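PDB 7CPX: lovastatin nonaketide synthase, polyketide synthase component from Aspergillus terreus, which builds the dihydromonacolin L backbone of lovastatin from malonyl-CoA and a methyl group of S-adenosylmethionine, using NADPH as reductant, as a homodimeric polyketide synthase working with lovC. Local coordinates for residues Asp39-Ile44 with Tyr69-Gln74; Asp1269-Ala1274 with Ala1815-Met1820; Ser2146-Thr2151 with Leu2366-Ala2371. The protein carries 2 engineered substitutions. One frame throughout, in Å; residues are numbered along the deposited sequence.

Contact 1 of 3, residues Asp39-Ile44 with Tyr69-Gln74; sequences DVQSRI and YAYVLQ
S42 and A70 form the hydrogen-bonded pair of a small two-stranded antiparallel sheet in the ketosynthase domain. S42 N gives its hydrogen to A70 O at 3.0 Å, nearly straight at 172°, and A70 N returns a bond to S42 O at 3.1 Å. One residue on, R43 and Y69 make the non-hydrogen-bonded pair, their CA atoms 4.4 Å apart and their side chains diverging. A70 O has a second, weak donor in V72 N, which closes an inverse gamma turn centred on Y71, so one carbonyl both joins the strands and bends the chain that leaves them. That turn sets the Y71 ring beside Q41: Q41 CB stands 3.5 Å from the ring centroid, almost on the normal, a CH-pi contact over one face. V40 meets the same ring obliquely, with V40 CB 4.0 Å from Y71 CD2. The fold is the thiolase-type condensing enzyme, and the Y71 side chain lies about 7 Å from that of H367, a predicted active-site residue, so the turn borders the probable catalytic region without supplying a known catalytic group. Q41 CG sits between backbone N and carbonyl carbon (chi1 72°), and a further bend at chi2 swings the amide toward the Y69 side chain, where NE2 is bonded to G230 O. On the far side of Y69, R43 crosses the ring obliquely and touches it with CD, 3.7 Å from Y69 CE1. The R43 guanidinium stands nearly perpendicular to that ring, the planes 85° apart, and is salt-bridged through NH2 to D52. I44 adds apolar packing at the other end: CD1 reaches the A70 methyl and lies 4.1 Å from V72 CG2, while F217 of helix 214-222 touches both I44 and A70.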
ATOM      1  N   ASP A  39     -33.527 -16.989 -20.548  1.00 87.87           N
ATOM      2  CA  ASP A  39     -32.704 -16.790 -19.356  1.00 87.87           C
ATOM      3  C   ASP A  39     -31.609 -15.784 -19.696  1.00 87.87           C
ATOM      4  O   ASP A  39     -30.442 -16.119 -19.905  1.00 87.87           O
ATOM      5  CB  ASP A  39     -32.122 -18.114 -18.877  1.00 87.87           C
ATOM      6  CG  ASP A  39     -31.466 -18.003 -17.517  1.00 87.87           C
ATOM      7  OD1 ASP A  39     -31.574 -16.928 -16.892  1.00 87.87           O
ATOM      8  OD2 ASP A  39     -30.843 -18.989 -17.074  1.00 87.87           O
ATOM      9  N   VAL A  40     -32.011 -14.514 -19.750  1.00 82.64           N
ATOM     10  CA  VAL A  40     -31.094 -13.451 -20.145  1.00 82.64           C
ATOM     11  C   VAL A  40     -30.023 -13.236 -19.083  1.00 82.64           C
ATOM     12  O   VAL A  40     -28.863 -12.954 -19.404  1.00 82.64           O
ATOM     13  CB  VAL A  40     -31.879 -12.159 -20.418  1.00 82.64           C
ATOM     14  CG1 VAL A  40     -30.930 -11.002 -20.572  1.00 82.64           C
ATOM     15  CG2 VAL A  40     -32.730 -12.313 -21.662  1.00 82.64           C
ATOM     16  N   GLN A  41     -30.391 -13.351 -17.811  1.00 84.44           N
ATOM     17  CA  GLN A  41     -29.468 -13.018 -16.736  1.00 84.44           C
ATOM     18  C   GLN A  41     -28.212 -13.874 -16.822  1.00 84.44           C
ATOM     19  O   GLN A  41     -28.251 -15.043 -17.212  1.00 84.44           O
ATOM     20  CB  GLN A  41     -30.138 -13.211 -15.378  1.00 84.44           C
ATOM     21  CG  GLN A  41     -30.343 -14.662 -14.986  1.00 84.44           C
ATOM     22  CD  GLN A  41     -29.215 -15.197 -14.130  1.00 84.44           C
ATOM     23  OE1 GLN A  41     -28.375 -15.967 -14.595  1.00 84.44           O
ATOM     24  NE2 GLN A  41     -29.191 -14.791 -12.867  1.00 84.44           N
ATOM     25  N   SER A  42     -27.085 -13.274 -16.449  1.00 84.38           N
ATOM     26  CA  SER A  42     -25.800 -13.949 -16.511  1.00 84.38           C
ATOM     27  C   SER A  42     -24.882 -13.365 -15.449  1.00 84.38           C
ATOM     28  O   SER A  42     -25.142 -12.294 -14.894  1.00 84.38           O
ATOM     29  CB  SER A  42     -25.163 -13.811 -17.898  1.00 84.38           C
ATOM     30  OG  SER A  42     -24.952 -12.448 -18.226  1.00 84.38           O
ATOM     31  N   ARG A  43     -23.802 -14.088 -15.175  1.00 84.66           N
ATOM     32  CA  ARG A  43     -22.802 -13.605 -14.236  1.00 84.66           C
ATOM     33  C   ARG A  43     -22.251 -12.270 -14.713  1.00 84.66           C
ATOM     34  O   ARG A  43     -22.052 -12.054 -15.912  1.00 84.66           O
ATOM     35  CB  ARG A  43     -21.671 -14.625 -14.102  1.00 84.66           C
ATOM     36  CG  ARG A  43     -20.860 -14.509 -12.821  1.00 84.66           C
ATOM     37  CD  ARG A  43     -21.511 -15.275 -11.681  1.00 84.66           C
ATOM     38  NE  ARG A  43     -20.633 -15.379 -10.522  1.00 84.66           N
ATOM     39  CZ  ARG A  43     -20.896 -16.111  -9.448  1.00 84.66           C
ATOM     40  NH1 ARG A  43     -22.007 -16.824  -9.350  1.00 84.66           N
ATOM     41  NH2 ARG A  43     -20.022 -16.130  -8.446  1.00 84.66           N
ATOM     42  N   ILE A  44     -22.017 -11.364 -13.770  1.00 84.25           N
ATOM     43  CA  ILE A  44     -21.495 -10.040 -14.095  1.00 84.25           C
ATOM     44  C   ILE A  44     -20.217 -10.219 -14.905  1.00 84.25           C
ATOM     45  O   ILE A  44     -19.214 -10.710 -14.366  1.00 84.25           O
ATOM     46  CB  ILE A  44     -21.228  -9.206 -12.833  1.00 84.25           C
ATOM     47  CG1 ILE A  44     -22.449  -9.190 -11.909  1.00 84.25           C
ATOM     48  CG2 ILE A  44     -20.855  -7.791 -13.223  1.00 84.25           C
ATOM     49  CD1 ILE A  44     -23.718  -8.725 -12.570  1.00 84.25           C
ATOM     50  N   TYR A  69     -25.187 -12.054 -10.154  1.00 84.87           N
ATOM     51  CA  TYR A  69     -25.827 -12.125 -11.457  1.00 84.87           C
ATOM     52  C   TYR A  69     -26.569 -10.829 -11.736  1.00 84.87           C
ATOM     53  O   TYR A  69     -26.870 -10.048 -10.828  1.00 84.87           O
ATOM     54  CB  TYR A  69     -26.808 -13.298 -11.540  1.00 84.87           C
ATOM     55  CG  TYR A  69     -26.236 -14.624 -11.099  1.00 84.87           C
ATOM     56  CD1 TYR A  69     -25.498 -15.408 -11.973  1.00 84.87           C
ATOM     57  CD2 TYR A  69     -26.443 -15.095  -9.813  1.00 84.87           C
ATOM     58  CE1 TYR A  69     -24.977 -16.622 -11.575  1.00 84.87           C
ATOM     59  CE2 TYR A  69     -25.926 -16.308  -9.405  1.00 84.87           C
ATOM     60  CZ  TYR A  69     -25.194 -17.067 -10.290  1.00 84.87           C
ATOM     61  OH  TYR A  69     -24.676 -18.277  -9.887  1.00 84.87           O
ATOM     62  N   ALA A  70     -26.864 -10.609 -13.011  1.00 81.74           N
ATOM     63  CA  ALA A  70     -27.629  -9.446 -13.429  1.00 81.74           C
ATOM     64  C   ALA A  70     -28.026  -9.629 -14.882  1.00 81.74           C
ATOM     65  O   ALA A  70     -27.387 -10.373 -15.632  1.00 81.74           O
ATOM     66  CB  ALA A  70     -26.835  -8.152 -13.251  1.00 81.74           C
ATOM     67  N   TYR A  71     -29.096  -8.937 -15.269  1.00 81.36           N
ATOM     68  CA  TYR A  71     -29.549  -8.915 -16.656  1.00 81.36           C
ATOM     69  C   TYR A  71     -28.744  -7.837 -17.376  1.00 81.36           C
ATOM     70  O   TYR A  71     -29.185  -6.705 -17.585  1.00 81.36           O
ATOM     71  CB  TYR A  71     -31.049  -8.666 -16.725  1.00 81.36           C
ATOM     72  CG  TYR A  71     -31.886  -9.759 -16.093  1.00 81.36           C
ATOM     73  CD1 TYR A  71     -31.895  -9.949 -14.720  1.00 81.36           C
ATOM     74  CD2 TYR A  71     -32.675 -10.594 -16.869  1.00 81.36           C
ATOM     75  CE1 TYR A  71     -32.660 -10.940 -14.140  1.00 81.36           C
ATOM     76  CE2 TYR A  71     -33.443 -11.588 -16.298  1.00 81.36           C
ATOM     77  CZ  TYR A  71     -33.435 -11.757 -14.933  1.00 81.36           C
ATOM     78  OH  TYR A  71     -34.198 -12.748 -14.362  1.00 81.36           O
ATOM     79  N   VAL A  72     -27.530  -8.208 -17.749  1.00 82.58           N
ATOM     80  CA  VAL A  72     -26.535  -7.280 -18.271  1.00 82.58           C
ATOM     81  C   VAL A  72     -26.672  -7.175 -19.781  1.00 82.58           C
ATOM     82  O   VAL A  72     -27.036  -8.136 -20.467  1.00 82.58           O
ATOM     83  CB  VAL A  72     -25.115  -7.734 -17.869  1.00 82.58           C
ATOM     84  CG1 VAL A  72     -24.076  -6.745 -18.360  1.00 82.58           C
ATOM     85  CG2 VAL A  72     -25.015  -7.902 -16.362  1.00 82.58           C
ATOM     86  N   LEU A  73     -26.378  -5.988 -20.306  1.00 82.00           N
ATOM     87  CA  LEU A  73     -26.348  -5.793 -21.747  1.00 82.00           C
ATOM     88  C   LEU A  73     -25.178  -6.551 -22.358  1.00 82.00           C
ATOM     89  O   LEU A  73     -24.084  -6.606 -21.789  1.00 82.00           O
ATOM     90  CB  LEU A  73     -26.234  -4.307 -22.083  1.00 82.00           C
ATOM     91  CG  LEU A  73     -27.358  -3.408 -21.568  1.00 82.00           C
ATOM     92  CD1 LEU A  73     -27.090  -1.958 -21.921  1.00 82.00           C
ATOM     93  CD2 LEU A  73     -28.692  -3.847 -22.126  1.00 82.00           C
ATOM     94  N   GLN A  74     -25.411  -7.136 -23.532  1.00 88.78           N
ATOM     95  CA  GLN A  74     -24.388  -7.874 -24.254  1.00 88.78           C
ATOM     96  C   GLN A  74     -23.609  -6.990 -25.220  1.00 88.78           C
ATOM     97  O   GLN A  74     -23.049  -7.497 -26.199  1.00 88.78           O
ATOM     98  CB  GLN A  74     -25.020  -9.048 -25.006  1.00 88.78           C
ATOM     99  CG  GLN A  74     -25.543 -10.158 -24.104  1.00 88.78           C
ATOM    100  CD  GLN A  74     -26.745  -9.733 -23.283  1.00 88.78           C
ATOM    101  OE1 GLN A  74     -27.409  -8.745 -23.598  1.00 88.78           O
ATOM    102  NE2 GLN A  74     -27.028 -10.477 -22.220  1.00 88.78           N
TER

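Contact 2 of 3, residues Asp1269-Ala1274 with Ala1815-Met1820; sequences DHAMFA and ARNNRM
The F1273 ring is filled on both faces: R1816 CD lies over one, 3.9 Å from the ring centroid and 29° off the normal, a CH-pi contact, and M1272 CE lies over the other, displaced toward the rim. M1820 CB is at its edge, in plane, and M1820 SD approaches obliquely, 4.6 Å from the centroid, in a Met-aromatic contact. M1820 also spans to the H1270 ring, whose edge its CE meets; CG anti to the backbone N (chi1 177°) and a bend at chi3 carry the methyl there. Between the thioethers, M1272 CE and M1820 SD are 3.5 Å apart. Beyond the phenyl, the R1816 guanidinium stands nearly upright to the ring and has A1274 O in its own plane. The bond from NH1 is modelled implausibly short and that from NH2, at 3.0 Å to A1274 O, is weak, so the forked geometry is approximate; NE is salt-bridged to D1813, a second anchor for the group. The loop leads directly into strand 1275-1280, which pairs with 1804-1811, the strand preceding helix 1814-1822. L2369 and E2365 of helix 2363-2385 touch F1273 and M1820, and strand 2400-2402 adjoins A1274 and R1816.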
ATOM      1  N   ASP A1269       2.043 -13.273  41.903  1.00 98.38           N
ATOM      2  CA  ASP A1269       3.084 -14.031  42.583  1.00 98.38           C
ATOM      3  C   ASP A1269       2.565 -15.327  43.192  1.00 98.38           C
ATOM      4  O   ASP A1269       1.454 -15.385  43.724  1.00 98.38           O
ATOM      5  CB  ASP A1269       3.821 -13.176  43.616  1.00 98.38           C
ATOM      6  CG  ASP A1269       4.684 -12.109  42.978  1.00 98.38           C
ATOM      7  OD1 ASP A1269       4.704 -12.026  41.731  1.00 98.38           O
ATOM      8  OD2 ASP A1269       5.345 -11.353  43.719  1.00 98.38           O
ATOM      9  N   HIS A1270       3.384 -16.369  43.106  1.00 98.54           N
ATOM     10  CA  HIS A1270       3.072 -17.662  43.704  1.00 98.54           C
ATOM     11  C   HIS A1270       3.603 -17.725  45.131  1.00 98.54           C
ATOM     12  O   HIS A1270       4.816 -17.805  45.350  1.00 98.54           O
ATOM     13  CB  HIS A1270       3.556 -18.823  42.838  1.00 98.54           C
ATOM     14  CG  HIS A1270       2.940 -20.137  43.195  1.00 98.54           C
ATOM     15  ND1 HIS A1270       1.580 -20.358  43.152  1.00 98.54           N
ATOM     16  CD2 HIS A1270       3.497 -21.300  43.604  1.00 98.54           C
ATOM     17  CE1 HIS A1270       1.326 -21.602  43.515  1.00 98.54           C
ATOM     18  NE2 HIS A1270       2.472 -22.196  43.794  1.00 98.54           N
ATOM     19  N   ALA A1271       2.692 -17.688  46.104  1.00102.42           N
ATOM     20  CA  ALA A1271       3.049 -17.607  47.513  1.00102.42           C
ATOM     21  C   ALA A1271       3.157 -18.975  48.173  1.00102.42           C
ATOM     22  O   ALA A1271       2.917 -19.097  49.381  1.00102.42           O
ATOM     23  CB  ALA A1271       2.032 -16.740  48.257  1.00102.42           C
ATOM     24  N   MET A1272       3.514 -20.013  47.416  1.00102.76           N
ATOM     25  CA  MET A1272       3.534 -21.357  47.983  1.00102.76           C
ATOM     26  C   MET A1272       4.544 -21.459  49.120  1.00102.76           C
ATOM     27  O   MET A1272       4.251 -22.038  50.172  1.00102.76           O
ATOM     28  CB  MET A1272       3.841 -22.382  46.891  1.00102.76           C
ATOM     29  CG  MET A1272       5.250 -22.305  46.321  1.00102.76           C
ATOM     30  SD  MET A1272       5.550 -23.564  45.068  1.00102.76           S
ATOM     31  CE  MET A1272       7.333 -23.691  45.146  1.00102.76           C
ATOM     32  N   PHE A1273       5.731 -20.888  48.934  1.00101.29           N
ATOM     33  CA  PHE A1273       6.777 -21.007  49.942  1.00101.29           C
ATOM     34  C   PHE A1273       6.329 -20.388  51.258  1.00101.29           C
ATOM     35  O   PHE A1273       5.667 -19.347  51.284  1.00101.29           O
ATOM     36  CB  PHE A1273       8.062 -20.329  49.465  1.00101.29           C
ATOM     37  CG  PHE A1273       8.829 -21.115  48.439  1.00101.29           C
ATOM     38  CD1 PHE A1273       9.131 -22.447  48.644  1.00101.29           C
ATOM     39  CD2 PHE A1273       9.254 -20.511  47.272  1.00101.29           C
ATOM     40  CE1 PHE A1273       9.842 -23.161  47.703  1.00101.29           C
ATOM     41  CE2 PHE A1273       9.962 -21.221  46.327  1.00101.29           C
ATOM     42  CZ  PHE A1273      10.257 -22.548  46.543  1.00101.29           C
ATOM     43  N   ALA A1274       6.700 -21.039  52.357  1.00106.06           N
ATOM     44  CA  ALA A1274       6.396 -20.542  53.689  1.00106.06           C
ATOM     45  C   ALA A1274       7.425 -21.093  54.663  1.00106.06           C
ATOM     46  O   ALA A1274       8.060 -22.118  54.404  1.00106.06           O
ATOM     47  CB  ALA A1274       4.983 -20.935  54.128  1.00106.06           C
ATOM     48  N   ALA A1815      11.819 -14.166  51.007  1.00100.48           N
ATOM     49  CA  ALA A1815      13.107 -14.314  50.339  1.00100.48           C
ATOM     50  C   ALA A1815      13.022 -15.338  49.213  1.00100.48           C
ATOM     51  O   ALA A1815      13.277 -15.023  48.045  1.00100.48           O
ATOM     52  CB  ALA A1815      14.179 -14.715  51.352  1.00100.48           C
ATOM     53  N   ARG A1816      12.648 -16.575  49.543  1.00103.03           N
ATOM     54  CA  ARG A1816      12.590 -17.611  48.520  1.00103.03           C
ATOM     55  C   ARG A1816      11.382 -17.448  47.608  1.00103.03           C
ATOM     56  O   ARG A1816      11.441 -17.843  46.440  1.00103.03           O
ATOM     57  CB  ARG A1816      12.589 -18.997  49.165  1.00103.03           C
ATOM     58  CG  ARG A1816      11.450 -19.255  50.126  1.00103.03           C
ATOM     59  CD  ARG A1816      11.533 -20.672  50.657  1.00103.03           C
ATOM     60  NE  ARG A1816      11.629 -20.745  52.109  1.00103.03           N
ATOM     61  CZ  ARG A1816      10.702 -21.258  52.908  1.00103.03           C
ATOM     62  NH1 ARG A1816       9.564 -21.742  52.433  1.00103.03           N
ATOM     63  NH2 ARG A1816      10.925 -21.296  54.217  1.00103.03           N
ATOM     64  N   ASN A1817      10.288 -16.865  48.104  1.00100.28           N
ATOM     65  CA  ASN A1817       9.186 -16.519  47.211  1.00100.28           C
ATOM     66  C   ASN A1817       9.647 -15.534  46.148  1.00100.28           C
ATOM     67  O   ASN A1817       9.333 -15.691  44.962  1.00100.28           O
ATOM     68  CB  ASN A1817       8.021 -15.929  48.006  1.00100.28           C
ATOM     69  CG  ASN A1817       7.289 -16.965  48.826  1.00100.28           C
ATOM     70  OD1 ASN A1817       7.595 -17.177  49.999  1.00100.28           O
ATOM     71  ND2 ASN A1817       6.315 -17.625  48.211  1.00100.28           N
ATOM     72  N   ASN A1818      10.401 -14.514  46.559  1.00 99.57           N
ATOM     73  CA  ASN A1818      10.953 -13.561  45.608  1.00 99.57           C
ATOM     74  C   ASN A1818      11.929 -14.242  44.662  1.00 99.57           C
ATOM     75  O   ASN A1818      11.961 -13.933  43.467  1.00 99.57           O
ATOM     76  CB  ASN A1818      11.640 -12.421  46.357  1.00 99.57           C
ATOM     77  CG  ASN A1818      10.653 -11.454  46.977  1.00 99.57           C
ATOM     78  OD1 ASN A1818       9.526 -11.310  46.504  1.00 99.57           O
ATOM     79  ND2 ASN A1818      11.072 -10.783  48.042  1.00 99.57           N
ATOM     80  N   ARG A1819      12.739 -15.166  45.176  1.00 98.94           N
ATOM     81  CA  ARG A1819      13.664 -15.884  44.307  1.00 98.94           C
ATOM     82  C   ARG A1819      12.910 -16.657  43.233  1.00 98.94           C
ATOM     83  O   ARG A1819      13.267 -16.613  42.051  1.00 98.94           O
ATOM     84  CB  ARG A1819      14.546 -16.823  45.131  1.00 98.94           C
ATOM     85  CG  ARG A1819      15.694 -16.119  45.832  1.00 98.94           C
ATOM     86  CD  ARG A1819      16.731 -17.099  46.355  1.00 98.94           C
ATOM     87  NE  ARG A1819      16.388 -17.624  47.671  1.00 98.94           N
ATOM     88  CZ  ARG A1819      16.642 -17.001  48.814  1.00 98.94           C
ATOM     89  NH1 ARG A1819      17.212 -15.808  48.839  1.00 98.94           N
ATOM     90  NH2 ARG A1819      16.313 -17.588  49.960  1.00 98.94           N
ATOM     91  N   MET A1820      11.850 -17.362  43.627  1.00 97.76           N
ATOM     92  CA  MET A1820      11.076 -18.134  42.660  1.00 97.76           C
ATOM     93  C   MET A1820      10.393 -17.223  41.648  1.00 97.76           C
ATOM     94  O   MET A1820      10.391 -17.509  40.445  1.00 97.76           O
ATOM     95  CB  MET A1820      10.042 -18.994  43.386  1.00 97.76           C
ATOM     96  CG  MET A1820       9.130 -19.786  42.461  1.00 97.76           C
ATOM     97  SD  MET A1820       7.904 -20.762  43.349  1.00 97.76           S
ATOM     98  CE  MET A1820       7.012 -19.477  44.221  1.00 97.76           C
TER

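Contact 3 of 3, residues Ser2146-Thr2151 with Leu2366-Ala2371; sequences SIDAET and LHTLFA
The carboxylate of D2148, which faces T2368 across the contact, is held at both oxygens: S2146 OG donates to OD1 at 2.6 Å, and OD2 takes the indole N-H of W2175 on helix 2167-2178. S2146 to A2149 is a type I beta turn, closed by A2149 N bonding to S2146 O at 3.1 Å, and its two central residues, I2147 and D2148, point toward helix 2363-2385 of the ketoreductase domain. The domain has a Rossmann-type fold, and this helix lies in the connection between the parallel strands 2329-2333 and 2400-2402. T2368 and A2371, three residues apart and so on one side of the helix, receive the turn. T2368 OG1 stays within its own helix, bonded to H2364 O, and is 3.8 Å from D2148 OD2, too far for a hydrogen bond. What joins the segments is therefore mainly apolar. I2147 CG1 is anti to the backbone N (chi1 -167°), which places the CG2 methyl between backbone N and carbonyl carbon and aims it at the helix. W1857, outside both segments, touches I2147 as well. The I2147 CG2 methyl meets T2368 CG2 at 3.4 Å and A2371 CB at 3.7 Å.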
ATOM      1  N   SER A2146      16.704 -16.286  40.376  1.00 98.93           N
ATOM      2  CA  SER A2146      16.079 -17.560  40.691  1.00 98.93           C
ATOM      3  C   SER A2146      17.065 -18.469  41.414  1.00 98.93           C
ATOM      4  O   SER A2146      18.272 -18.450  41.155  1.00 98.93           O
ATOM      5  CB  SER A2146      15.576 -18.239  39.418  1.00 98.93           C
ATOM      6  OG  SER A2146      14.914 -19.453  39.719  1.00 98.93           O
ATOM      7  N   ILE A2147      16.535 -19.278  42.331  1.00 99.13           N
ATOM      8  CA  ILE A2147      17.383 -20.171  43.112  1.00 99.13           C
ATOM      9  C   ILE A2147      18.140 -21.123  42.199  1.00 99.13           C
ATOM     10  O   ILE A2147      19.306 -21.450  42.457  1.00 99.13           O
ATOM     11  CB  ILE A2147      16.531 -20.936  44.143  1.00 99.13           C
ATOM     12  CG1 ILE A2147      17.423 -21.633  45.169  1.00 99.13           C
ATOM     13  CG2 ILE A2147      15.654 -21.952  43.447  1.00 99.13           C
ATOM     14  CD1 ILE A2147      18.090 -20.685  46.132  1.00 99.13           C
ATOM     15  N   ASP A2148      17.499 -21.584  41.126  1.00 99.50           N
ATOM     16  CA  ASP A2148      18.097 -22.522  40.187  1.00 99.50           C
ATOM     17  C   ASP A2148      18.584 -21.837  38.915  1.00 99.50           C
ATOM     18  O   ASP A2148      18.722 -22.495  37.878  1.00 99.50           O
ATOM     19  CB  ASP A2148      17.101 -23.628  39.840  1.00 99.50           C
ATOM     20  CG  ASP A2148      15.827 -23.094  39.220  1.00 99.50           C
ATOM     21  OD1 ASP A2148      15.692 -21.858  39.099  1.00 99.50           O
ATOM     22  OD2 ASP A2148      14.958 -23.911  38.850  1.00 99.50           O
ATOM     23  N   ALA A2149      18.828 -20.527  38.964  1.00100.19           N
ATOM     24  CA  ALA A2149      19.385 -19.844  37.803  1.00100.19           C
ATOM     25  C   ALA A2149      20.812 -20.292  37.527  1.00100.19           C
ATOM     26  O   ALA A2149      21.245 -20.313  36.369  1.00100.19           O
ATOM     27  CB  ALA A2149      19.338 -18.331  38.010  1.00100.19           C
ATOM     28  N   GLU A2150      21.553 -20.653  38.569  1.00104.26           N
ATOM     29  CA  GLU A2150      22.948 -21.047  38.462  1.00104.26           C
ATOM     30  C   GLU A2150      23.098 -22.525  38.798  1.00104.26           C
ATOM     31  O   GLU A2150      22.186 -23.165  39.329  1.00104.26           O
ATOM     32  CB  GLU A2150      23.818 -20.198  39.396  1.00104.26           C
ATOM     33  CG  GLU A2150      25.239 -19.978  38.907  1.00104.26           C
ATOM     34  CD  GLU A2150      25.302 -19.088  37.683  1.00104.26           C
ATOM     35  OE1 GLU A2150      24.236 -18.622  37.229  1.00104.26           O
ATOM     36  OE2 GLU A2150      26.418 -18.854  37.176  1.00104.26           O
ATOM     37  N   THR A2151      24.270 -23.066  38.475  1.00101.55           N
ATOM     38  CA  THR A2151      24.570 -24.448  38.818  1.00101.55           C
ATOM     39  C   THR A2151      24.475 -24.644  40.325  1.00101.55           C
ATOM     40  O   THR A2151      24.962 -23.820  41.105  1.00101.55           O
ATOM     41  CB  THR A2151      25.964 -24.828  38.321  1.00101.55           C
ATOM     42  OG1 THR A2151      25.983 -24.821  36.889  1.00101.55           O
ATOM     43  CG2 THR A2151      26.352 -26.209  38.826  1.00101.55           C
ATOM     44  N   LEU A2366       8.249 -27.351  41.874  1.00 98.11           N
ATOM     45  CA  LEU A2366       8.776 -28.372  42.771  1.00 98.11           C
ATOM     46  C   LEU A2366      10.293 -28.449  42.672  1.00 98.11           C
ATOM     47  O   LEU A2366      10.982 -28.643  43.680  1.00 98.11           O
ATOM     48  CB  LEU A2366       8.153 -29.730  42.456  1.00 98.11           C
ATOM     49  CG  LEU A2366       8.767 -30.917  43.201  1.00 98.11           C
ATOM     50  CD1 LEU A2366       8.710 -30.706  44.702  1.00 98.11           C
ATOM     51  CD2 LEU A2366       8.057 -32.196  42.824  1.00 98.11           C
ATOM     52  N   HIS A2367      10.830 -28.313  41.458  1.00 95.89           N
ATOM     53  CA  HIS A2367      12.279 -28.263  41.302  1.00 95.89           C
ATOM     54  C   HIS A2367      12.862 -27.078  42.057  1.00 95.89           C
ATOM     55  O   HIS A2367      13.904 -27.196  42.706  1.00 95.89           O
ATOM     56  CB  HIS A2367      12.646 -28.186  39.820  1.00 95.89           C
ATOM     57  CG  HIS A2367      12.193 -29.366  39.023  1.00 95.89           C
ATOM     58  ND1 HIS A2367      12.199 -29.381  37.645  1.00 95.89           N
ATOM     59  CD2 HIS A2367      11.722 -30.575  39.409  1.00 95.89           C
ATOM     60  CE1 HIS A2367      11.749 -30.547  37.218  1.00 95.89           C
ATOM     61  NE2 HIS A2367      11.453 -31.290  38.267  1.00 95.89           N
ATOM     62  N   THR A2368      12.201 -25.923  41.974  1.00 96.86           N
ATOM     63  CA  THR A2368      12.652 -24.744  42.707  1.00 96.86           C
ATOM     64  C   THR A2368      12.608 -24.985  44.211  1.00 96.86           C
ATOM     65  O   THR A2368      13.521 -24.585  44.941  1.00 96.86           O
ATOM     66  CB  THR A2368      11.787 -23.540  42.333  1.00 96.86           C
ATOM     67  OG1 THR A2368      11.781 -23.377  40.909  1.00 96.86           O
ATOM     68  CG2 THR A2368      12.313 -22.267  42.976  1.00 96.86           C
ATOM     69  N   LEU A2369      11.542 -25.623  44.693  1.00 99.79           N
ATOM     70  CA  LEU A2369      11.425 -25.918  46.117  1.00 99.79           C
ATOM     71  C   LEU A2369      12.537 -26.850  46.576  1.00 99.79           C
ATOM     72  O   LEU A2369      13.154 -26.629  47.625  1.00 99.79           O
ATOM     73  CB  LEU A2369      10.051 -26.527  46.400  1.00 99.79           C
ATOM     74  CG  LEU A2369       9.830 -27.266  47.719  1.00 99.79           C
ATOM     75  CD1 LEU A2369      10.125 -26.381  48.914  1.00 99.79           C
ATOM     76  CD2 LEU A2369       8.402 -27.777  47.778  1.00 99.79           C
ATOM     77  N   PHE A2370      12.816 -27.894  45.796  1.00 97.80           N
ATOM     78  CA  PHE A2370      13.907 -28.801  46.136  1.00 97.80           C
ATOM     79  C   PHE A2370      15.246 -28.078  46.101  1.00 97.80           C
ATOM     80  O   PHE A2370      16.117 -28.323  46.945  1.00 97.80           O
ATOM     81  CB  PHE A2370      13.916 -29.989  45.175  1.00 97.80           C
ATOM     82  CG  PHE A2370      15.062 -30.930  45.392  1.00 97.80           C
ATOM     83  CD1 PHE A2370      16.277 -30.717  44.772  1.00 97.80           C
ATOM     84  CD2 PHE A2370      14.922 -32.030  46.217  1.00 97.80           C
ATOM     85  CE1 PHE A2370      17.331 -31.575  44.971  1.00 97.80           C
ATOM     86  CE2 PHE A2370      15.973 -32.896  46.420  1.00 97.80           C
ATOM     87  CZ  PHE A2370      17.180 -32.669  45.796  1.00 97.80           C
ATOM     88  N   ALA A2371      15.433 -27.195  45.122  1.00 98.41           N
ATOM     89  CA  ALA A2371      16.670 -26.431  45.029  1.00 98.41           C
ATOM     90  C   ALA A2371      16.863 -25.572  46.265  1.00 98.41           C
ATOM     91  O   ALA A2371      17.958 -25.513  46.836  1.00 98.41           O
ATOM     92  CB  ALA A2371      16.641 -25.553  43.782  1.00 98.41           C
TER

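Overall arrangement
Following the chain from the N terminus, contact 1 closes a loop of 24 residues without helix or strand inside the ketosynthase. The chain then runs on to contact 2, which brings residues 1815-1820 back against 1269-1274 across 540 intervening residues, and afterwards to contact 3, which closes 214 residues within the ketoreductase. The three are in series, none enclosing or crossing another. Contact 1 stands apart, its centre about 73 and 74 Å from the centres of contacts 2 and 3 and on the opposite side of the chain's centre. Contacts 2 and 3 adjoin, centres about 12 Å apart: F1273 CE1 packs on L2369 CD1 at 3.5 Å, joining the sheet holding strand 1275-1280 to the ketoreductase through helix 2363-2385.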